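Local coordinates for protein cytokinin riboside 5'-monophosphate phosphoribohydrolase (Corynebacterium glutamicum, PDB 5ZBL) that is a LOG-type protein of the SLOG clan, with a Rossmann-like alpha/beta fold around a parallel sheet in each chain of a two-chain assembly, at residues 11-17 with 108-114; 43-47 with 58-62; 136-140 with 185-190. All blocks are in the same frame, centred on the assembly; numbering follows the deposited sequence.

Contact 1 (11-17 with 108-114); sequences QRVTVFT and DGFIAMP
R12 and D108 begin a run of polar bonds that holds two parallel strands, 12-16 and 110-112, side by side. The backbone bonds carry most of the contact. D108 N donates to R12 O, T14 N to G109 O (2.8 Å, almost straight at 176°), I111 N to T14 O, F16 N to I111 O, and M113 N to F16 O. The axes of the two short strands lie 4.8 Å apart.

Side-chain polar contacts cluster at the two ends. D108 OD2 is gripped three ways. R12 N donates to the anti lone pair of D108 OD2, 3.0 Å away. Q11 N comes from above the carboxylate plane. R12 NH2 forms a salt bridge to D108 OD2 at 3.1 Å. The guanidinium and carboxylate planes stand 76° apart, so this is not a flat two-pronged pair. At the far end the T17 hydroxyl OG1 donates to P114 O (2.9 Å).

Apolar contacts line both faces. F16 and F110 share one with T14 and A112. The two rings are nearly parallel but slid apart, with centroids 5.8 Å from each other. V15 and I111 occupy the other face. V15 CG1 meets M113 CG at 3.9 Å. M113 bends at chi3 (-47°), which turns its CE back toward T17.

Helix 117-130 covers F16 and F110, and helix 53-64 reaches T17 and M113. Strand 44-47 flanks 12-16, and strand 139-142 flanks 110-112.

Contact 2 (43-47 with 58-62); sequences IDLVY and VADAF
L45 and F62 mark the nearest backbone approach, with their CA atoms 7.0 Å apart, where strand 44-47 meets the helical segment 58-62 running almost antiparallel to it (158°). No hydrogen bond crosses the contact, which is held by packing.

L45 and F62 carry most of it. L45 CB sits over the centre of the F62 ring in a CH-pi contact, 3.6 Å from the centroid and only 6° off the ring normal. The same ring meets the strand backbone at its edge: I43 O lies in the ring plane, 3.3 Å from F62 CE2. The ring thus uses a face for the aliphatic carbon and its hydrogen-bearing edge for the carbonyl. L45 CG is anti to the backbone N (chi1 176°). From there L45 CD2 reaches past the ring to the helix backbone, 3.5 Å from A59 CA and 3.7 Å from V58 O. V58 CG1 touches L45 CD2 more loosely, at 4.1 Å.

Strand and helix are the first two elements of a right-handed beta-alpha-beta unit, completed by strand 69-74. G48 and G50 lie in the turn and G53 opens the helix, a glycine pattern consistent with a Rossmann-type strand-turn-helix.

Y47 stands at the loop end of the strand. Its ring reaches toward A59, and Y47 OH lies 3.3 Å from A59 CB. That hydroxyl is hydrogen-bonded to G50 O, a bond that ties the ring to the glycine loop. The side chain of D44 leaves the backbone away from the helix, and its OD1 accepts from E68 N, just before the third element. Helix 25-40 also packs on F62, through A35, A38 and V39.

Contact 3 (136-140 with 185-190); sequences QKPVA and MQTWTP
P138 and W188 form the main apolar pair, proline against indole. P138 CB lies over one face of W188, 3.8 Å from the centroid of the five-membered ring and 15° off its normal. P138 CD packs on the six-membered ring, 3.6 Å from W188 CE3. The opposite indole face meets P190 N, so the ring is sandwiched between P138 and the last modelled residue. W188 CG is anti to the backbone N (chi1 -179°), which swings the indole toward the proline.

A second apolar contact lies beside it. M185 bends at chi3, and its SD rests 3.7 Å from A140 CB.

Polar atoms take part through van der Waals contact, as no hydrogen bond joins the segments. Q136 O lies near the indole plane at its edge, 3.5 Å from W188 CZ3. Q136 OE1 approaches P190 CB at 3.1 Å. The indole NE1 has a weak hydrogen bond to C171 O.

I173 of strand 173-175, at one edge of the sheet within this chain, touches P138, A140, M185 and W188. M185 brings helix 178-186 onto the face of A140, while V139 meets helix 117-130 on the other: the alpha-beta-alpha layering of a Rossmann-like fold.

In the fold
From the N terminus, the chain enters the sheet at strand 12-16, whose partner 110-112 comes much later. Contact 1 closes that long loop. Contact 2 is nested inside it, in a short loop from strand 44-47 into helix 53-64. Contact 3 follows in series, closing the loop from 136-140 to 185-190 and laying the C-terminal end on the start of strand 139-142 and the residues before it. None of the loops cross. The sheet joins all three: 44-47, 12-16, 110-112 and 139-142 lie next to one another in that order. Contact 1 is therefore central. V15 CG2 packs on L45 CD1 of contact 2, and I111 CG1 packs on M185 SD of contact 3.

Contact 1 (11-17 with 108-114)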
ATOM      1  N   GLN A  11     -16.602 -16.414  -8.282  1.00 43.43           N
ATOM      2  CA  GLN A  11     -16.896 -17.471  -7.298  1.00 48.16           C
ATOM      3  C   GLN A  11     -16.282 -17.183  -5.931  1.00 46.68           C
ATOM      4  O   GLN A  11     -16.839 -17.576  -4.892  1.00 38.32           O
ATOM      5  CB  GLN A  11     -16.442 -18.829  -7.855  1.00 56.06           C
ATOM      6  CG  GLN A  11     -16.959 -19.015  -9.289  1.00 65.75           C
ATOM      7  CD  GLN A  11     -17.031 -20.452  -9.734  1.00 72.10           C
ATOM      8  OE1 GLN A  11     -16.100 -21.211  -9.542  1.00 68.12           O
ATOM      9  NE2 GLN A  11     -18.140 -20.823 -10.359  1.00 79.89           N
ATOM     10  N   ARG A  12     -15.158 -16.470  -5.918  1.00 44.28           N
ATOM     11  CA  ARG A  12     -14.552 -16.052  -4.668  1.00 45.54           C
ATOM     12  C   ARG A  12     -14.219 -14.602  -4.713  1.00 41.68           C
ATOM     13  O   ARG A  12     -13.802 -14.077  -5.752  1.00 41.02           O
ATOM     14  CB  ARG A  12     -13.299 -16.853  -4.407  1.00 46.84           C
ATOM     15  CG  ARG A  12     -13.583 -18.261  -3.893  1.00 57.82           C
ATOM     16  CD  ARG A  12     -12.610 -19.258  -4.473  1.00 64.71           C
ATOM     17  NE  ARG A  12     -12.780 -19.292  -5.936  1.00 74.24           N
ATOM     18  CZ  ARG A  12     -11.841 -19.606  -6.829  1.00 72.57           C
ATOM     19  NH1 ARG A  12     -10.603 -19.925  -6.440  1.00 67.48           N
ATOM     20  NH2 ARG A  12     -12.153 -19.592  -8.132  1.00 76.04           N
ATOM     21  N   VAL A  13     -14.383 -13.952  -3.572  1.00 39.31           N
ATOM     22  CA  VAL A  13     -13.830 -12.619  -3.391  1.00 37.55           C
ATOM     23  C   VAL A  13     -12.795 -12.596  -2.303  1.00 36.46           C
ATOM     24  O   VAL A  13     -13.008 -13.137  -1.182  1.00 37.90           O
ATOM     25  CB  VAL A  13     -14.878 -11.537  -3.069  1.00 42.28           C
ATOM     26  CG1 VAL A  13     -15.771 -11.303  -4.285  1.00 44.73           C
ATOM     27  CG2 VAL A  13     -15.634 -11.854  -1.765  1.00 42.39           C
ATOM     28  N   THR A  14     -11.694 -11.908  -2.612  1.00 35.06           N
ATOM     29  CA  THR A  14     -10.607 -11.720  -1.661  1.00 35.60           C
ATOM     30  C   THR A  14     -10.924 -10.438  -0.954  1.00 34.69           C
ATOM     31  O   THR A  14     -11.144  -9.425  -1.597  1.00 36.40           O
ATOM     32  CB  THR A  14      -9.245 -11.653  -2.368  1.00 34.95           C
ATOM     33  OG1 THR A  14      -8.978 -12.920  -2.952  1.00 35.09           O
ATOM     34  CG2 THR A  14      -8.109 -11.355  -1.406  1.00 34.59           C
ATOM     35  N   VAL A  15     -10.986 -10.487   0.356  1.00 31.05           N
ATOM     36  CA  VAL A  15     -11.390  -9.320   1.118  1.00 33.45           C
ATOM     37  C   VAL A  15     -10.274  -8.750   1.969  1.00 31.88           C
ATOM     38  O   VAL A  15      -9.635  -9.477   2.713  1.00 33.39           O
ATOM     39  CB  VAL A  15     -12.625  -9.593   1.967  1.00 33.42           C
ATOM     40  CG1 VAL A  15     -13.012  -8.345   2.757  1.00 33.86           C
ATOM     41  CG2 VAL A  15     -13.777  -9.966   1.042  1.00 37.50           C
ATOM     42  N   PHE A  16     -10.014  -7.454   1.826  1.00 30.27           N
ATOM     43  CA  PHE A  16      -9.014  -6.788   2.679  1.00 31.72           C
ATOM     44  C   PHE A  16      -9.783  -5.969   3.710  1.00 30.41           C
ATOM     45  O   PHE A  16     -10.665  -5.164   3.316  1.00 30.81           O
ATOM     46  CB  PHE A  16      -8.142  -5.822   1.863  1.00 34.06           C
ATOM     47  CG  PHE A  16      -7.501  -6.424   0.641  1.00 36.99           C
ATOM     48  CD1 PHE A  16      -6.902  -7.674   0.678  1.00 39.91           C
ATOM     49  CD2 PHE A  16      -7.404  -5.684  -0.534  1.00 39.34           C
ATOM     50  CE1 PHE A  16      -6.288  -8.210  -0.451  1.00 38.86           C
ATOM     51  CE2 PHE A  16      -6.750  -6.208  -1.660  1.00 40.55           C
ATOM     52  CZ  PHE A  16      -6.210  -7.470  -1.623  1.00 35.94           C
ATOM     53  N   THR A  17      -9.452  -6.125   4.986  1.00 25.69           N
ATOM     54  CA  THR A  17     -10.110  -5.335   6.006  1.00 29.37           C
ATOM     55  C   THR A  17      -9.341  -5.266   7.325  1.00 28.84           C
ATOM     56  O   THR A  17      -8.415  -5.997   7.565  1.00 26.44           O
ATOM     57  CB  THR A  17     -11.523  -5.879   6.237  1.00 32.65           C
ATOM     58  OG1 THR A  17     -12.292  -4.980   7.047  1.00 34.08           O
ATOM     59  CG2 THR A  17     -11.489  -7.281   6.857  1.00 33.89           C
ATOM     60  N   ASP A 108     -11.407 -14.184  -7.291  1.00 38.92           N
ATOM     61  CA  ASP A 108     -11.808 -13.788  -8.638  1.00 37.48           C
ATOM     62  C   ASP A 108     -11.978 -12.310  -8.701  1.00 36.42           C
ATOM     63  O   ASP A 108     -12.183 -11.761  -9.772  1.00 33.85           O
ATOM     64  CB  ASP A 108     -13.073 -14.529  -9.059  1.00 41.04           C
ATOM     65  CG  ASP A 108     -12.838 -16.066  -9.191  1.00 46.61           C
ATOM     66  OD1 ASP A 108     -12.022 -16.494 -10.077  1.00 45.02           O
ATOM     67  OD2 ASP A 108     -13.438 -16.823  -8.379  1.00 42.93           O
ATOM     68  N   GLY A 109     -11.854 -11.659  -7.540  1.00 37.67           N
ATOM     69  CA  GLY A 109     -12.060 -10.224  -7.392  1.00 35.47           C
ATOM     70  C   GLY A 109     -11.668  -9.806  -5.977  1.00 32.59           C
ATOM     71  O   GLY A 109     -11.472 -10.671  -5.116  1.00 31.77           O
ATOM     72  N   PHE A 110     -11.576  -8.490  -5.770  1.00 31.60           N
ATOM     73  CA  PHE A 110     -11.037  -7.879  -4.561  1.00 32.50           C
ATOM     74  C   PHE A 110     -12.029  -6.866  -4.010  1.00 32.61           C
ATOM     75  O   PHE A 110     -12.589  -6.072  -4.779  1.00 34.28           O
ATOM     76  CB  PHE A 110      -9.739  -7.171  -4.889  1.00 35.58           C
ATOM     77  CG  PHE A 110      -8.657  -8.082  -5.390  1.00 34.94           C
ATOM     78  CD1 PHE A 110      -7.975  -8.916  -4.514  1.00 34.84           C
ATOM     79  CD2 PHE A 110      -8.310  -8.099  -6.727  1.00 37.35           C
ATOM     80  CE1 PHE A 110      -6.991  -9.774  -4.976  1.00 31.75           C
ATOM     81  CE2 PHE A 110      -7.308  -8.951  -7.207  1.00 35.50           C
ATOM     82  CZ  PHE A 110      -6.676  -9.796  -6.335  1.00 35.51           C
ATOM     83  N   ILE A 111     -12.249  -6.908  -2.692  1.00 31.27           N
ATOM     84  CA  ILE A 111     -13.013  -5.906  -1.974  1.00 29.03           C
ATOM     85  C   ILE A 111     -12.138  -5.370  -0.829  1.00 32.39           C
ATOM     86  O   ILE A 111     -11.531  -6.127  -0.071  1.00 29.84           O
ATOM     87  CB  ILE A 111     -14.272  -6.499  -1.373  1.00 29.90           C
ATOM     88  CG1 ILE A 111     -15.189  -7.049  -2.479  1.00 32.61           C
ATOM     89  CG2 ILE A 111     -15.101  -5.464  -0.614  1.00 29.34           C
ATOM     90  CD1 ILE A 111     -16.347  -7.868  -1.902  1.00 32.18           C
ATOM     91  N   ALA A 112     -12.081  -4.045  -0.718  1.00 32.26           N
ATOM     92  CA  ALA A 112     -11.412  -3.417   0.383  1.00 35.75           C
ATOM     93  C   ALA A 112     -12.519  -2.767   1.228  1.00 36.01           C
ATOM     94  O   ALA A 112     -13.295  -1.927   0.723  1.00 34.55           O
ATOM     95  CB  ALA A 112     -10.364  -2.416  -0.096  1.00 31.36           C
ATOM     96  N   MET A 113     -12.608  -3.242   2.471  1.00 33.13           N
ATOM     97  CA  MET A 113     -13.510  -2.714   3.460  1.00 36.79           C
ATOM     98  C   MET A 113     -12.694  -1.764   4.331  1.00 36.84           C
ATOM     99  O   MET A 113     -11.477  -1.737   4.258  1.00 32.50           O
ATOM    100  CB  MET A 113     -14.071  -3.849   4.314  1.00 40.19           C
ATOM    101  CG  MET A 113     -14.747  -4.990   3.542  1.00 45.92           C
ATOM    102  SD  MET A 113     -15.952  -5.934   4.530  1.00 45.37           S
ATOM    103  CE  MET A 113     -15.059  -6.231   6.045  1.00 49.49           C
ATOM    104  N   PRO A 114     -13.364  -1.014   5.209  1.00 38.13           N
ATOM    105  CA  PRO A 114     -12.598  -0.208   6.136  1.00 36.83           C
ATOM    106  C   PRO A 114     -11.504  -0.995   6.848  1.00 36.84           C
ATOM    107  O   PRO A 114     -11.654  -2.187   7.133  1.00 36.50           O
ATOM    108  CB  PRO A 114     -13.646   0.236   7.145  1.00 36.41           C
ATOM    109  CG  PRO A 114     -14.882   0.350   6.297  1.00 37.24           C
ATOM    110  CD  PRO A 114     -14.813  -0.825   5.384  1.00 35.70           C
TER

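Contact 2 (43-47 with 58-62)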
ATOM      1  N   ILE A  43     -21.157 -16.882  -3.464  1.00 44.89           N
ATOM      2  CA  ILE A  43     -19.791 -16.392  -3.449  1.00 43.00           C
ATOM      3  C   ILE A  43     -19.100 -16.675  -2.094  1.00 44.99           C
ATOM      4  O   ILE A  43     -19.684 -16.398  -1.038  1.00 46.00           O
ATOM      5  CB  ILE A  43     -19.766 -14.901  -3.776  1.00 44.11           C
ATOM      6  CG1 ILE A  43     -20.300 -14.657  -5.213  1.00 44.00           C
ATOM      7  CG2 ILE A  43     -18.368 -14.339  -3.549  1.00 44.55           C
ATOM      8  CD1 ILE A  43     -20.584 -13.194  -5.513  1.00 43.80           C
ATOM      9  N   ASP A  44     -17.859 -17.192  -2.139  1.00 38.82           N
ATOM     10  CA  ASP A  44     -17.062 -17.444  -0.940  1.00 39.85           C
ATOM     11  C   ASP A  44     -15.916 -16.458  -0.661  1.00 36.94           C
ATOM     12  O   ASP A  44     -15.529 -15.668  -1.509  1.00 37.36           O
ATOM     13  CB  ASP A  44     -16.533 -18.873  -0.998  1.00 46.86           C
ATOM     14  CG  ASP A  44     -17.664 -19.912  -0.903  1.00 47.81           C
ATOM     15  OD1 ASP A  44     -18.610 -19.734  -0.056  1.00 51.85           O
ATOM     16  OD2 ASP A  44     -17.596 -20.874  -1.691  1.00 40.86           O
ATOM     17  N   LEU A  45     -15.398 -16.544   0.555  1.00 33.97           N
ATOM     18  CA  LEU A  45     -14.409 -15.609   1.125  1.00 31.89           C
ATOM     19  C   LEU A  45     -12.966 -16.109   1.017  1.00 29.30           C
ATOM     20  O   LEU A  45     -12.636 -17.224   1.423  1.00 29.86           O
ATOM     21  CB  LEU A  45     -14.728 -15.349   2.614  1.00 31.14           C
ATOM     22  CG  LEU A  45     -13.753 -14.473   3.416  1.00 34.64           C
ATOM     23  CD1 LEU A  45     -13.578 -13.126   2.736  1.00 36.62           C
ATOM     24  CD2 LEU A  45     -14.218 -14.252   4.833  1.00 32.73           C
ATOM     25  N   VAL A  46     -12.100 -15.273   0.497  1.00 27.89           N
ATOM     26  CA  VAL A  46     -10.675 -15.470   0.660  1.00 28.64           C
ATOM     27  C   VAL A  46     -10.224 -14.248   1.422  1.00 30.21           C
ATOM     28  O   VAL A  46     -10.547 -13.111   1.018  1.00 30.78           O
ATOM     29  CB  VAL A  46      -9.937 -15.508  -0.656  1.00 28.65           C
ATOM     30  CG1 VAL A  46      -8.464 -15.753  -0.399  1.00 29.79           C
ATOM     31  CG2 VAL A  46     -10.519 -16.604  -1.564  1.00 32.38           C
ATOM     32  N   TYR A  47      -9.494 -14.463   2.508  1.00 30.14           N
ATOM     33  CA  TYR A  47      -8.998 -13.333   3.327  1.00 29.57           C
ATOM     34  C   TYR A  47      -7.724 -13.738   4.056  1.00 31.51           C
ATOM     35  O   TYR A  47      -7.232 -14.856   3.897  1.00 26.62           O
ATOM     36  CB  TYR A  47     -10.089 -12.809   4.271  1.00 29.75           C
ATOM     37  CG  TYR A  47     -10.170 -13.541   5.596  1.00 32.35           C
ATOM     38  CD1 TYR A  47     -10.234 -14.928   5.653  1.00 33.82           C
ATOM     39  CD2 TYR A  47     -10.208 -12.850   6.791  1.00 32.80           C
ATOM     40  CE1 TYR A  47     -10.280 -15.594   6.853  1.00 34.25           C
ATOM     41  CE2 TYR A  47     -10.265 -13.517   8.000  1.00 32.20           C
ATOM     42  CZ  TYR A  47     -10.272 -14.886   8.028  1.00 30.92           C
ATOM     43  OH  TYR A  47     -10.349 -15.556   9.226  1.00 33.53           O
ATOM     44  N   VAL A  58     -15.994 -10.691   9.329  1.00 34.94           N
ATOM     45  CA  VAL A  58     -16.368 -11.089   7.958  1.00 35.18           C
ATOM     46  C   VAL A  58     -16.212 -12.628   7.734  1.00 33.20           C
ATOM     47  O   VAL A  58     -17.029 -13.256   7.082  1.00 35.66           O
ATOM     48  CB  VAL A  58     -15.654 -10.216   6.859  1.00 35.23           C
ATOM     49  CG1 VAL A  58     -14.199 -10.600   6.685  1.00 35.98           C
ATOM     50  CG2 VAL A  58     -16.357 -10.321   5.513  1.00 33.23           C
ATOM     51  N   ALA A  59     -15.168 -13.211   8.305  1.00 35.73           N
ATOM     52  CA  ALA A  59     -14.906 -14.641   8.283  1.00 36.87           C
ATOM     53  C   ALA A  59     -16.084 -15.361   8.940  1.00 38.33           C
ATOM     54  O   ALA A  59     -16.684 -16.218   8.307  1.00 36.43           O
ATOM     55  CB  ALA A  59     -13.606 -14.971   9.006  1.00 36.16           C
ATOM     56  N   ASP A  60     -16.424 -14.960  10.164  1.00 36.21           N
ATOM     57  CA  ASP A  60     -17.558 -15.520  10.921  1.00 35.22           C
ATOM     58  C   ASP A  60     -18.880 -15.400  10.235  1.00 35.54           C
ATOM     59  O   ASP A  60     -19.726 -16.279  10.406  1.00 43.22           O
ATOM     60  CB  ASP A  60     -17.709 -14.812  12.286  1.00 38.03           C
ATOM     61  CG  ASP A  60     -16.641 -15.235  13.308  1.00 42.00           C
ATOM     62  OD1 ASP A  60     -15.854 -16.183  13.027  1.00 43.17           O
ATOM     63  OD2 ASP A  60     -16.591 -14.619  14.393  1.00 48.14           O
ATOM     64  N   ALA A  61     -19.113 -14.289   9.532  1.00 32.93           N
ATOM     65  CA  ALA A  61     -20.404 -14.052   8.909  1.00 32.94           C
ATOM     66  C   ALA A  61     -20.605 -14.887   7.667  1.00 33.19           C
ATOM     67  O   ALA A  61     -21.759 -15.296   7.381  1.00 38.76           O
ATOM     68  CB  ALA A  61     -20.625 -12.569   8.613  1.00 32.10           C
ATOM     69  N   PHE A  62     -19.524 -15.173   6.938  1.00 31.80           N
ATOM     70  CA  PHE A  62     -19.609 -16.029   5.738  1.00 36.24           C
ATOM     71  C   PHE A  62     -19.877 -17.455   6.225  1.00 37.72           C
ATOM     72  O   PHE A  62     -20.703 -18.195   5.667  1.00 38.24           O
ATOM     73  CB  PHE A  62     -18.312 -16.029   4.902  1.00 36.08           C
ATOM     74  CG  PHE A  62     -18.271 -15.044   3.762  1.00 34.90           C
ATOM     75  CD1 PHE A  62     -17.889 -13.728   3.971  1.00 33.59           C
ATOM     76  CD2 PHE A  62     -18.464 -15.467   2.450  1.00 36.65           C
ATOM     77  CE1 PHE A  62     -17.766 -12.837   2.912  1.00 30.13           C
ATOM     78  CE2 PHE A  62     -18.360 -14.573   1.388  1.00 34.30           C
ATOM     79  CZ  PHE A  62     -17.977 -13.262   1.629  1.00 32.45           C
TER

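Contact 3 (136-140 with 185-190)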
ATOM      1  N   GLN A 136      -6.432  -9.016 -14.360  1.00 74.60           N
ATOM      2  CA  GLN A 136      -7.489  -8.039 -14.614  1.00 70.16           C
ATOM      3  C   GLN A 136      -8.784  -8.532 -13.978  1.00 60.37           C
ATOM      4  O   GLN A 136      -9.627  -9.155 -14.623  1.00 62.91           O
ATOM      5  CB  GLN A 136      -7.619  -7.695 -16.104  1.00 74.53           C
ATOM      6  CG  GLN A 136      -6.535  -6.711 -16.585  1.00 83.00           C
ATOM      7  CD  GLN A 136      -7.062  -5.552 -17.435  1.00 89.98           C
ATOM      8  OE1 GLN A 136      -7.874  -5.747 -18.348  1.00 93.57           O
ATOM      9  NE2 GLN A 136      -6.584  -4.337 -17.146  1.00 82.74           N
ATOM     10  N   LYS A 137      -8.901  -8.221 -12.686  1.00 46.02           N
ATOM     11  CA  LYS A 137      -9.979  -8.645 -11.838  1.00 42.08           C
ATOM     12  C   LYS A 137     -10.580  -7.390 -11.233  1.00 39.34           C
ATOM     13  O   LYS A 137      -9.863  -6.464 -10.935  1.00 43.21           O
ATOM     14  CB  LYS A 137      -9.449  -9.561 -10.730  1.00 44.30           C
ATOM     15  CG  LYS A 137      -8.897 -10.902 -11.216  1.00 46.50           C
ATOM     16  CD  LYS A 137      -8.211 -11.675 -10.084  1.00 48.36           C
ATOM     17  CE  LYS A 137      -7.845 -13.102 -10.508  1.00 46.28           C
ATOM     18  NZ  LYS A 137      -7.107 -13.813  -9.429  1.00 47.16           N
ATOM     19  N   PRO A 138     -11.896  -7.354 -11.031  1.00 38.68           N
ATOM     20  CA  PRO A 138     -12.511  -6.143 -10.453  1.00 37.38           C
ATOM     21  C   PRO A 138     -12.012  -5.853  -9.042  1.00 37.15           C
ATOM     22  O   PRO A 138     -11.802  -6.779  -8.266  1.00 34.71           O
ATOM     23  CB  PRO A 138     -13.996  -6.475 -10.411  1.00 37.78           C
ATOM     24  CG  PRO A 138     -14.070  -7.962 -10.491  1.00 39.48           C
ATOM     25  CD  PRO A 138     -12.869  -8.446 -11.247  1.00 37.70           C
ATOM     26  N   VAL A 139     -11.772  -4.576  -8.768  1.00 39.14           N
ATOM     27  CA  VAL A 139     -11.401  -4.094  -7.416  1.00 39.74           C
ATOM     28  C   VAL A 139     -12.522  -3.171  -6.967  1.00 41.24           C
ATOM     29  O   VAL A 139     -12.932  -2.277  -7.716  1.00 42.07           O
ATOM     30  CB  VAL A 139     -10.085  -3.358  -7.429  1.00 35.78           C
ATOM     31  CG1 VAL A 139      -9.694  -2.889  -6.024  1.00 40.38           C
ATOM     32  CG2 VAL A 139      -9.025  -4.265  -8.020  1.00 36.49           C
ATOM     33  N   ALA A 140     -13.062  -3.438  -5.781  1.00 40.25           N
ATOM     34  CA  ALA A 140     -14.200  -2.685  -5.278  1.00 39.81           C
ATOM     35  C   ALA A 140     -13.901  -2.104  -3.906  1.00 37.40           C
ATOM     36  O   ALA A 140     -13.332  -2.777  -3.049  1.00 39.02           O
ATOM     37  CB  ALA A 140     -15.419  -3.567  -5.208  1.00 39.64           C
ATOM     38  N   MET A 185     -19.412  -6.119  -9.391  1.00 43.84           N
ATOM     39  CA  MET A 185     -18.302  -7.071  -9.540  1.00 47.27           C
ATOM     40  C   MET A 185     -18.717  -8.298 -10.420  1.00 47.73           C
ATOM     41  O   MET A 185     -17.892  -8.840 -11.151  1.00 51.27           O
ATOM     42  CB  MET A 185     -17.773  -7.556  -8.154  1.00 46.70           C
ATOM     43  CG  MET A 185     -17.046  -6.515  -7.281  1.00 48.36           C
ATOM     44  SD  MET A 185     -16.556  -7.111  -5.626  1.00 41.58           S
ATOM     45  CE  MET A 185     -15.144  -8.070  -6.132  1.00 40.54           C
ATOM     46  N   GLN A 186     -19.978  -8.716 -10.356  1.00 49.19           N
ATOM     47  CA  GLN A 186     -20.493  -9.841 -11.184  1.00 47.76           C
ATOM     48  C   GLN A 186     -20.590  -9.499 -12.667  1.00 53.07           C
ATOM     49  O   GLN A 186     -20.204 -10.316 -13.526  1.00 56.11           O
ATOM     50  CB  GLN A 186     -21.857 -10.319 -10.672  1.00 49.24           C
ATOM     51  CG  GLN A 186     -21.791 -11.097  -9.370  1.00 49.38           C
ATOM     52  CD  GLN A 186     -23.169 -11.452  -8.815  1.00 53.55           C
ATOM     53  OE1 GLN A 186     -24.045 -10.596  -8.647  1.00 60.34           O
ATOM     54  NE2 GLN A 186     -23.353 -12.720  -8.492  1.00 48.56           N
ATOM     55  N   THR A 187     -21.065  -8.288 -12.964  1.00 56.32           N
ATOM     56  CA  THR A 187     -21.278  -7.799 -14.353  1.00 58.02           C
ATOM     57  C   THR A 187     -20.079  -7.068 -14.961  1.00 62.26           C
ATOM     58  O   THR A 187     -20.127  -6.648 -16.116  1.00 67.01           O
ATOM     59  CB  THR A 187     -22.556  -6.897 -14.463  1.00 55.92           C
ATOM     60  OG1 THR A 187     -22.381  -5.637 -13.770  1.00 51.67           O
ATOM     61  CG2 THR A 187     -23.765  -7.646 -13.891  1.00 49.20           C
ATOM     62  N   TRP A 188     -18.995  -6.948 -14.199  1.00 63.41           N
ATOM     63  CA  TRP A 188     -17.784  -6.241 -14.646  1.00 58.77           C
ATOM     64  C   TRP A 188     -17.002  -6.994 -15.745  1.00 66.14           C
ATOM     65  O   TRP A 188     -16.933  -8.229 -15.740  1.00 65.03           O
ATOM     66  CB  TRP A 188     -16.900  -6.019 -13.418  1.00 53.46           C
ATOM     67  CG  TRP A 188     -15.652  -5.312 -13.611  1.00 53.41           C
ATOM     68  CD1 TRP A 188     -15.413  -4.003 -13.361  1.00 55.12           C
ATOM     69  CD2 TRP A 188     -14.405  -5.885 -14.023  1.00 56.15           C
ATOM     70  NE1 TRP A 188     -14.089  -3.705 -13.631  1.00 61.14           N
ATOM     71  CE2 TRP A 188     -13.454  -4.851 -14.037  1.00 57.84           C
ATOM     72  CE3 TRP A 188     -14.003  -7.174 -14.384  1.00 57.75           C
ATOM     73  CZ2 TRP A 188     -12.126  -5.066 -14.391  1.00 59.85           C
ATOM     74  CZ3 TRP A 188     -12.672  -7.386 -14.738  1.00 59.86           C
ATOM     75  CH2 TRP A 188     -11.759  -6.344 -14.740  1.00 56.17           C
ATOM     76  N   THR A 189     -16.396  -6.233 -16.662  1.00 71.02           N
ATOM     77  CA  THR A 189     -15.446  -6.765 -17.649  1.00 70.46           C
ATOM     78  C   THR A 189     -14.325  -5.749 -17.903  1.00 70.05           C
ATOM     79  O   THR A 189     -14.493  -4.548 -17.632  1.00 69.01           O
ATOM     80  CB  THR A 189     -16.116  -7.087 -19.009  1.00 74.51           C
ATOM     81  OG1 THR A 189     -16.742  -5.907 -19.531  1.00 79.61           O
ATOM     82  CG2 THR A 189     -17.162  -8.212 -18.880  1.00 76.88           C
ATOM     83  N   PRO A 190     -13.177  -6.227 -18.419  1.00 73.55           N
ATOM     84  CA  PRO A 190     -12.113  -5.329 -18.877  1.00 79.04           C
ATOM     85  C   PRO A 190     -12.412  -4.742 -20.262  1.00 80.58           C
ATOM     86  O   PRO A 190     -12.082  -3.581 -20.523  1.00 88.72           O
ATOM     87  CB  PRO A 190     -10.900  -6.252 -18.941  1.00 80.81           C
ATOM     88  CG  PRO A 190     -11.486  -7.575 -19.304  1.00 82.94           C
ATOM     89  CD  PRO A 190     -12.767  -7.643 -18.519  1.00 76.09           C
TER